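Local structure of hydrolase, alpha/beta hydrolase FOLD family (Staphylococcus aureus, 2XMZ) at residues A[166-169]-A[170-174]; A[141-144]-A[145-149]; A[38-42]-A[43-47]; A[25-28]-A[29-33]. The protein probably acts as the MenH lyase of menaquinone biosynthesis, forming 2-succinyl-6-hydroxy-2,4-cyclohexadiene-1-carboxylate on an alpha/beta hydrolase scaffold. All coordinates share one frame; numbering follows the deposited sequence. Where two conformers were deposited one is given.

Contact 1: residues A[166-169]-A[170-174]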
# COMPACT_ATOMS: atom_id res chain seq x y z
N VAL A 166 -18.13 -4.27 14.47
CA VAL A 166 -17.24 -5.10 15.29
C VAL A 166 -16.52 -6.23 14.51
O VAL A 166 -15.36 -6.53 14.79
CB VAL A 166 -17.95 -5.59 16.59
CG1 VAL A 166 -19.16 -6.48 16.28
CG2 VAL A 166 -16.97 -6.28 17.52
N GLU A 167 -17.20 -6.79 13.49
CA GLU A 167 -16.60 -7.83 12.64
C GLU A 167 -15.38 -7.30 11.93
O GLU A 167 -14.36 -7.99 11.82
CB GLU A 167 -17.55 -8.30 11.53
CG GLU A 167 -18.99 -8.29 11.82
CD GLU A 167 -19.63 -6.96 11.61
OE1 GLU A 167 -19.87 -6.58 10.44
OE2 GLU A 167 -19.92 -6.31 12.64
N ILE A 168 -15.51 -6.09 11.39
CA ILE A 168 -14.44 -5.46 10.65
C ILE A 168 -13.27 -5.18 11.59
O ILE A 168 -12.13 -5.48 11.26
CB ILE A 168 -14.93 -4.20 9.86
CG1 ILE A 168 -15.54 -4.60 8.50
CG2 ILE A 168 -13.79 -3.27 9.55
CD1 ILE A 168 -16.99 -5.00 8.52
N GLN A 169 -13.56 -4.65 12.77
CA GLN A 169 -12.49 -4.36 13.73
C GLN A 169 -11.77 -5.66 14.15
O GLN A 169 -10.54 -5.69 14.20
CB GLN A 169 -13.00 -3.56 14.93
CG GLN A 169 -13.60 -2.20 14.55
CD GLN A 169 -13.91 -1.31 15.75
OE1 GLN A 169 -13.01 -0.95 16.51
NE2 GLN A 169 -15.17 -0.93 15.90
N HIS A 170 -12.53 -6.73 14.38
CA HIS A 170 -11.99 -8.08 14.58
C HIS A 170 -11.05 -8.53 13.46
O HIS A 170 -9.92 -8.95 13.75
CB HIS A 170 -13.14 -9.09 14.76
CG HIS A 170 -12.69 -10.52 14.85
ND1 HIS A 170 -12.30 -11.11 16.03
CD2 HIS A 170 -12.62 -11.50 13.91
CE1 HIS A 170 -11.98 -12.37 15.82
NE2 HIS A 170 -12.17 -12.63 14.54
N GLN A 171 -11.50 -8.45 12.20
CA GLN A 171 -10.70 -8.87 11.04
C GLN A 171 -9.37 -8.11 10.96
O GLN A 171 -8.32 -8.72 10.76
CB GLN A 171 -11.46 -8.66 9.73
CG GLN A 171 -12.55 -9.67 9.44
CD GLN A 171 -13.40 -9.28 8.22
OE1 GLN A 171 -14.05 -8.23 8.21
NE2 GLN A 171 -13.39 -10.14 7.20
N ILE A 172 -9.44 -6.79 11.09
CA ILE A 172 -8.25 -5.93 11.15
C ILE A 172 -7.30 -6.37 12.28
O ILE A 172 -6.10 -6.56 12.03
CB ILE A 172 -8.63 -4.44 11.30
CG1 ILE A 172 -9.28 -3.92 10.01
CG2 ILE A 172 -7.39 -3.60 11.59
CD1 ILE A 172 -9.98 -2.59 10.16
N ARG A 173 -7.85 -6.52 13.49
CA ARG A 173 -7.06 -6.92 14.67
C ARG A 173 -6.38 -8.28 14.48
O ARG A 173 -5.22 -8.46 14.85
CB ARG A 173 -7.93 -6.94 15.95
CG ARG A 173 -7.13 -7.23 17.21
CD ARG A 173 -7.95 -7.16 18.48
NE ARG A 173 -7.19 -7.65 19.62
CZ ARG A 173 -6.24 -6.96 20.26
NH1 ARG A 173 -5.60 -7.53 21.28
NH2 ARG A 173 -5.91 -5.72 19.89
N GLN A 174 -7.12 -9.22 13.90
CA GLN A 174 -6.60 -10.55 13.63
C GLN A 174 -5.46 -10.52 12.62
O GLN A 174 -4.44 -11.20 12.81
CB GLN A 174 -7.74 -11.48 13.17
CG GLN A 174 -7.31 -12.84 12.60
CD GLN A 174 -6.80 -12.76 11.17
OE1 GLN A 174 -5.82 -13.42 10.81
NE2 GLN A 174 -7.44 -11.93 10.35

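Contact 2: residues A[141-144]-A[145-149]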
# COMPACT_ATOMS: atom_id res chain seq x y z
N ASP A 141 10.38 -6.38 18.69
CA ASP A 141 11.38 -7.42 19.01
C ASP A 141 11.32 -7.89 20.47
O ASP A 141 11.69 -9.03 20.78
CB ASP A 141 12.79 -6.90 18.73
CG ASP A 141 13.26 -7.15 17.30
OD1 ASP A 141 12.56 -7.83 16.51
OD2 ASP A 141 14.38 -6.65 16.98
N ILE A 142 10.88 -6.99 21.36
CA ILE A 142 10.92 -7.21 22.81
C ILE A 142 9.55 -7.53 23.43
O ILE A 142 9.41 -8.56 24.10
CB ILE A 142 11.60 -6.00 23.55
CG1 ILE A 142 13.07 -5.87 23.11
CG2 ILE A 142 11.49 -6.16 25.08
CD1 ILE A 142 13.78 -4.61 23.61
N ALA A 143 8.55 -6.68 23.20
CA ALA A 143 7.24 -6.83 23.85
C ALA A 143 6.21 -7.69 23.09
O ALA A 143 5.18 -8.07 23.65
CB ALA A 143 6.66 -5.46 24.23
N GLY A 144 6.48 -7.98 21.82
CA GLY A 144 5.64 -8.90 21.04
C GLY A 144 4.52 -8.26 20.23
O GLY A 144 4.33 -7.04 20.28
N ILE A 145 3.75 -9.07 19.52
CA ILE A 145 2.77 -8.53 18.57
C ILE A 145 1.56 -7.93 19.28
O ILE A 145 1.15 -6.82 18.96
CB ILE A 145 2.33 -9.57 17.47
CG1 ILE A 145 1.62 -8.87 16.31
CG2 ILE A 145 1.45 -10.68 18.05
CD1 ILE A 145 2.46 -7.81 15.62
N GLU A 146 1.02 -8.65 20.27
CA GLU A 146 -0.24 -8.26 20.89
C GLU A 146 -0.18 -6.86 21.52
O GLU A 146 -1.05 -6.03 21.26
CB GLU A 146 -0.71 -9.31 21.91
CG GLU A 146 -2.14 -9.06 22.43
CD GLU A 146 -2.69 -10.23 23.23
OE1 GLU A 146 -2.22 -11.37 23.03
OE2 GLU A 146 -3.60 -10.01 24.05
N LEU A 147 0.86 -6.60 22.31
CA LEU A 147 0.99 -5.31 22.99
C LEU A 147 1.19 -4.18 21.98
O LEU A 147 0.63 -3.10 22.11
CB LEU A 147 2.11 -5.37 24.05
CG LEU A 147 1.89 -6.33 25.24
CD1 LEU A 147 3.17 -6.56 26.03
CD2 LEU A 147 0.74 -5.94 26.19
N PHE A 148 1.97 -4.45 20.93
CA PHE A 148 2.15 -3.48 19.86
C PHE A 148 0.84 -3.11 19.18
O PHE A 148 0.55 -1.92 19.00
CB PHE A 148 3.17 -3.97 18.83
CG PHE A 148 3.49 -2.96 17.79
CD1 PHE A 148 4.46 -1.98 18.02
CD2 PHE A 148 2.79 -2.94 16.58
CE1 PHE A 148 4.75 -1.03 17.07
CE2 PHE A 148 3.07 -1.98 15.61
CZ PHE A 148 4.06 -1.03 15.86
N VAL A 149 0.06 -4.12 18.82
CA VAL A 149 -1.24 -3.93 18.15
C VAL A 149 -2.21 -3.16 19.06
O VAL A 149 -2.93 -2.28 18.60
CB VAL A 149 -1.87 -5.28 17.70
CG1 VAL A 149 -3.29 -5.10 17.18
CG2 VAL A 149 -1.03 -5.93 16.59
O HOH W 1 2.31 -8.82 23.13

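Contact 3: residues A[38-42]-A[43-47]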
# COMPACT_ATOMS: atom_id res chain seq x y z
N LYS A 38 -14.89 -8.30 -7.02
CA LYS A 38 -15.41 -7.10 -7.67
C LYS A 38 -14.56 -6.73 -8.89
O LYS A 38 -15.05 -6.12 -9.83
CB LYS A 38 -15.51 -5.91 -6.69
CG LYS A 38 -16.09 -6.27 -5.31
CD LYS A 38 -17.61 -6.37 -5.32
CE LYS A 38 -18.10 -7.11 -4.08
NZ LYS A 38 -17.27 -6.80 -2.88
N PHE A 39 -13.28 -7.12 -8.88
CA PHE A 39 -12.39 -6.81 -10.01
C PHE A 39 -12.20 -7.94 -11.02
O PHE A 39 -12.10 -7.67 -12.22
CB PHE A 39 -11.07 -6.20 -9.53
CG PHE A 39 -11.27 -4.94 -8.72
CD1 PHE A 39 -11.55 -3.73 -9.35
CD2 PHE A 39 -11.24 -4.98 -7.34
CE1 PHE A 39 -11.78 -2.58 -8.61
CE2 PHE A 39 -11.45 -3.82 -6.58
CZ PHE A 39 -11.74 -2.62 -7.22
N THR A 40 -12.19 -9.19 -10.56
CA THR A 40 -11.98 -10.33 -11.46
C THR A 40 -13.09 -10.49 -12.53
O THR A 40 -12.89 -11.16 -13.54
CB THR A 40 -11.77 -11.65 -10.70
OG1 THR A 40 -12.87 -11.88 -9.82
CG2 THR A 40 -10.46 -11.60 -9.90
N ASP A 41 -14.24 -9.86 -12.30
CA ASP A 41 -15.28 -9.75 -13.32
C ASP A 41 -14.72 -9.28 -14.67
O ASP A 41 -15.14 -9.76 -15.72
CB ASP A 41 -16.38 -8.78 -12.86
CG ASP A 41 -17.38 -9.41 -11.89
OD1 ASP A 41 -17.28 -10.62 -11.56
OD2 ASP A 41 -18.29 -8.66 -11.45
N ASN A 42 -13.78 -8.34 -14.62
CA ASN A 42 -13.23 -7.70 -15.82
C ASN A 42 -11.70 -7.60 -15.84
O ASN A 42 -11.12 -7.18 -16.85
CB ASN A 42 -13.81 -6.29 -15.98
CG ASN A 42 -15.32 -6.29 -16.24
OD1 ASN A 42 -16.10 -5.85 -15.39
ND2 ASN A 42 -15.72 -6.78 -17.41
N TYR A 43 -11.04 -7.92 -14.73
CA TYR A 43 -9.60 -7.70 -14.59
C TYR A 43 -8.91 -8.90 -13.96
O TYR A 43 -9.44 -9.52 -13.03
CB TYR A 43 -9.32 -6.41 -13.77
CG TYR A 43 -10.05 -5.18 -14.30
CD1 TYR A 43 -9.48 -4.38 -15.28
CD2 TYR A 43 -11.33 -4.86 -13.85
CE1 TYR A 43 -10.17 -3.26 -15.79
CE2 TYR A 43 -12.01 -3.75 -14.34
CZ TYR A 43 -11.43 -2.96 -15.32
OH TYR A 43 -12.12 -1.87 -15.81
N HIS A 44 -7.73 -9.25 -14.46
CA HIS A 44 -6.84 -10.16 -13.74
C HIS A 44 -6.39 -9.44 -12.47
O HIS A 44 -6.15 -8.23 -12.50
CB HIS A 44 -5.62 -10.54 -14.56
CG HIS A 44 -5.94 -11.27 -15.82
ND1 HIS A 44 -6.51 -12.53 -15.84
CD2 HIS A 44 -5.76 -10.92 -17.12
CE1 HIS A 44 -6.67 -12.92 -17.09
NE2 HIS A 44 -6.22 -11.97 -17.89
N VAL A 45 -6.30 -10.17 -11.37
CA VAL A 45 -5.88 -9.55 -10.11
C VAL A 45 -4.70 -10.30 -9.52
O VAL A 45 -4.72 -11.53 -9.46
CB VAL A 45 -7.04 -9.48 -9.05
CG1 VAL A 45 -6.49 -8.99 -7.69
CG2 VAL A 45 -8.19 -8.58 -9.54
N ILE A 46 -3.70 -9.54 -9.08
CA ILE A 46 -2.58 -10.07 -8.34
C ILE A 46 -2.53 -9.37 -6.99
O ILE A 46 -2.70 -8.16 -6.88
CB ILE A 46 -1.22 -9.84 -9.05
CG1 ILE A 46 -1.18 -10.61 -10.37
CG2 ILE A 46 -0.04 -10.27 -8.16
CD1 ILE A 46 -0.02 -10.20 -11.28
N THR A 47 -2.29 -10.15 -5.94
CA THR A 47 -2.00 -9.57 -4.66
C THR A 47 -0.60 -10.01 -4.33
O THR A 47 -0.23 -11.14 -4.65
CB THR A 47 -2.98 -10.03 -3.57
OG1 THR A 47 -2.94 -11.44 -3.45
CG2 THR A 47 -4.42 -9.56 -3.88

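Contact 4: residues A[25-28]-A[29-33]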
# COMPACT_ATOMS: atom_id res chain seq x y z
N PHE A 25 1.27 -1.66 6.17
CA PHE A 25 2.03 -2.16 7.30
C PHE A 25 1.15 -2.94 8.28
O PHE A 25 -0.02 -2.57 8.51
CB PHE A 25 2.72 -1.00 8.02
CG PHE A 25 3.53 -1.44 9.21
CD1 PHE A 25 4.68 -2.21 9.01
CD2 PHE A 25 3.15 -1.11 10.49
CE1 PHE A 25 5.44 -2.63 10.08
CE2 PHE A 25 3.91 -1.52 11.59
CZ PHE A 25 5.06 -2.29 11.39
N LEU A 26 1.69 -4.01 8.85
CA LEU A 26 1.00 -4.79 9.88
C LEU A 26 -0.26 -5.45 9.32
O LEU A 26 -1.27 -5.60 10.01
CB LEU A 26 0.61 -3.92 11.08
CG LEU A 26 1.25 -3.95 12.47
CD1 LEU A 26 0.28 -3.32 13.48
CD2 LEU A 26 1.66 -5.33 12.95
N SER A 27 -0.19 -5.85 8.06
CA SER A 27 -1.36 -6.37 7.37
C SER A 27 -0.79 -7.20 6.26
O SER A 27 0.41 -7.43 6.22
CB SER A 27 -2.21 -5.21 6.83
OG SER A 27 -3.28 -5.68 6.02
N ASP A 28 -1.65 -7.69 5.37
CA ASP A 28 -1.17 -8.40 4.22
C ASP A 28 -2.28 -8.39 3.18
O ASP A 28 -3.29 -7.67 3.31
CB ASP A 28 -0.69 -9.84 4.58
CG ASP A 28 -1.72 -10.65 5.33
OD1 ASP A 28 -1.40 -11.15 6.44
OD2 ASP A 28 -2.84 -10.84 4.83
N SER A 29 -2.10 -9.23 2.17
CA SER A 29 -3.02 -9.29 1.04
C SER A 29 -4.45 -9.63 1.41
O SER A 29 -5.37 -9.34 0.64
CB SER A 29 -2.50 -10.28 0.02
OG SER A 29 -1.33 -9.74 -0.58
N ARG A 30 -4.65 -10.26 2.57
CA ARG A 30 -5.99 -10.59 3.00
C ARG A 30 -6.90 -9.36 3.13
O ARG A 30 -8.11 -9.51 3.08
CB ARG A 30 -6.01 -11.34 4.33
CG ARG A 30 -5.63 -12.81 4.23
CD ARG A 30 -5.47 -13.38 5.63
NE ARG A 30 -4.43 -12.68 6.37
CZ ARG A 30 -4.18 -12.85 7.66
NH1 ARG A 30 -4.91 -13.69 8.38
NH2 ARG A 30 -3.20 -12.14 8.23
N THR A 31 -6.32 -8.17 3.33
CA THR A 31 -7.08 -6.92 3.39
C THR A 31 -7.91 -6.67 2.11
O THR A 31 -8.90 -5.93 2.15
CB THR A 31 -6.17 -5.69 3.69
OG1 THR A 31 -6.98 -4.54 3.96
CG2 THR A 31 -5.24 -5.37 2.50
N TYR A 32 -7.51 -7.29 1.00
CA TYR A 32 -8.23 -7.09 -0.28
C TYR A 32 -9.23 -8.19 -0.58
O TYR A 32 -9.90 -8.18 -1.62
CB TYR A 32 -7.23 -6.93 -1.42
CG TYR A 32 -6.33 -5.75 -1.18
CD1 TYR A 32 -6.86 -4.47 -1.04
CD2 TYR A 32 -4.96 -5.91 -1.07
CE1 TYR A 32 -6.05 -3.38 -0.79
CE2 TYR A 32 -4.13 -4.83 -0.82
CZ TYR A 32 -4.68 -3.57 -0.69
OH TYR A 32 -3.86 -2.49 -0.45
N HIS A 33 -9.35 -9.12 0.37
CA HIS A 33 -10.20 -10.32 0.25
C HIS A 33 -11.57 -10.09 -0.36
O HIS A 33 -11.95 -10.74 -1.33
CB HIS A 33 -10.34 -11.01 1.63
CG HIS A 33 -11.09 -10.20 2.66
ND1 HIS A 33 -10.65 -8.98 3.13
CD2 HIS A 33 -12.26 -10.44 3.31
CE1 HIS A 33 -11.50 -8.51 4.02
NE2 HIS A 33 -12.49 -9.38 4.15

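Contact 1: residues A[166-169]-A[170-174]
Val166 opens the first turn of helix 166-177 by accepting, through its carbonyl O, the backbone N-H of His170 at 2.9 Å. The oxygen of Glu167 does the same for Gln171 N, and it also lies against the aliphatic part of that side chain, with Gln171 CG 3.4 Å from Glu167 O. Ile168 carries the apolar share of the contact. Its carbonyl takes the N-H of Ile172 in an almost straight bond (179° at the hydrogen), while Ile168 CG2 meets Ile172 CD1 at 3.9 Å, one turn further on. On the other branch, Ile168 CG1 lies 3.9 Å from OE1 of Gln171, whose extended chain runs back toward the start of the helix. Gln169 completes the i to i+4 ladder with a 2.9 Å bond from Arg173 N to Gln169 O. Its own amide turns elsewhere, Gln169 NE2 bonding the carbonyl of Leu164 ahead of the helix. The Arg173 chain, fully extended from CG to NE, carries the guanidinium away from this turn to Glu153 and Asn150. Both isoleucines rest on Val249 of helix 247-250, whereas Arg173 reaches across to helix 145-152, so this surface helix touches both.

Contact 2: residues A[141-144]-A[145-149]
Leu147 folds back over Ala143 at a helix-to-helix junction: helix 123-143 stops, Gly144 breaks the helical path, and helix 145-152 starts at once with Gly144 as its N-cap residue. The leucine can be followed outward from its backbone. Leu147 CB lies 4.1 Å from Ala143 O, and CG, set anti to the leucine's own carbonyl carbon (chi1 -65°), stays at nearly the same distance from that oxygen. The CD1 branch comes closest, with Leu147 CD1 3.5 Å from Ala143 O and 4.1 Å from the methyl CB of Ala143, thus lying against both the carbonyl and the side chain of the last residue of the first helix. Gly144 has a positive phi of 93°, a backbone shape suited to glycine, and ends the first helix there. Beyond it, CB of Phe148 lies 3.6 Å from Gly144 O, but the ring turns inward to Leu140 and Arg136 of the preceding helix and to Phe25 and Leu26. One water bridges the junction, donating to Ala143 O at 3.0 Å and accepting from Leu147 N at 2.8 Å.

Contact 3: residues A[38-42]-A[43-47]
The ring of Tyr43 has the carbonyl oxygen of Asn42 over one face, while the carbonyl oxygen of Phe39 stands at its edge, near the ring plane, 3.3 Å from Tyr43 CD2. Farther out along the ring, the CB of Asn42 lies 3.5 Å from Tyr43 CE2. The phenyl ring of Phe39 takes a different course: it leads away from residues 43-47 to helix 252-266, where Ile259 and Leu260 receive it, and of the Phe39 side chain it is CB that stays in the contact. Phe39 CB meets Val45 CG2 at 3.7 Å. Val45 CG2 also touches Thr40 CG2 (3.8 Å), the valine and threonine side chains crossing at about a right angle. With Thr40 CG2 anti to the threonine's carbonyl carbon, the methyl is offered to Val45, and OG1 bonds weakly to Ile36 O. In the backbone, Phe39 O accepts from two donors, Asn42 N and Tyr43 N, the latter at 2.7 Å but clearly bent, with 133° at the hydrogen. Thr40 CA makes a CA-H...O contact with Tyr43 O. The turn thus joins helix 36-40 to strand 44-48 within a beta-alpha-beta unit of the hydrolase sheet. One carbonyl oxygen gathers two N-H groups, so polar bonds fix the reversal of the chain, while the buried Val45, its CG2 touching both Phe39 and Thr40, seats the helix end on the strand through apolar contacts.

Contact 4: residues A[25-28]-A[29-33]
In the loop that leads from strand 17-22 to helix 36-40 of the alpha/beta hydrolase fold, Asp28 directly precedes a short 3-10 segment, residues 29-32, and holds Arg30 in a side-on salt bridge. The carboxylate and guanidinium planes are nearly coplanar, 23° apart. Asp28 OD2 receives Arg30 NE through its syn lone pair at 2.9 Å, in the guanidinium plane and almost straight (176°), while Asp28 OD1 takes Arg30 NH2 at 2.7 Å, again on the syn side. The anti lone pair of Asp28 OD2 is used as well, by the backbone N of Arg30 at 3.0 Å, so this one oxygen joins the arginine's main chain to its side chain. A chi1 of 53° places the aspartate CG between its backbone N and carbonyl carbon, from where the carboxylate reaches forward over the turn; the arginine bends at chi3 to meet it. Three bonds therefore fix the carboxylate's rotation, and Gln179 and Ser178 add outer partners to Asp28 OD1 and Arg30 NH2. Thr31 OG1 turns to His248, and its CG2 lies over the centre of one face of the Tyr32 ring. In the backbone, Thr31 N bonds Asp28 O at 3.1 Å.

From the N terminus, contact 4 comes first, shaping the loop after strand 17-22, and contact 3 follows, closing the turn between helix 36-40 and strand 44-48. Contact 2 then marks the break between helices 123-143 and 145-152, and contact 1 lies within helix 166-177. The four stand in series; none nests in or crosses another. In space contact 4 is central and touches the other three: Thr47 packs on Ser29, Ile145 and Phe148 on Leu26, and Gln174 of contact 1 lies beside Arg30. Arg173 further joins contacts 1 and 2. Contact 3, about 35 Å from contact 2 between centres, belongs to the sheet side, whereas contacts 1 and 2 belong to the helices inserted after strand 110-114.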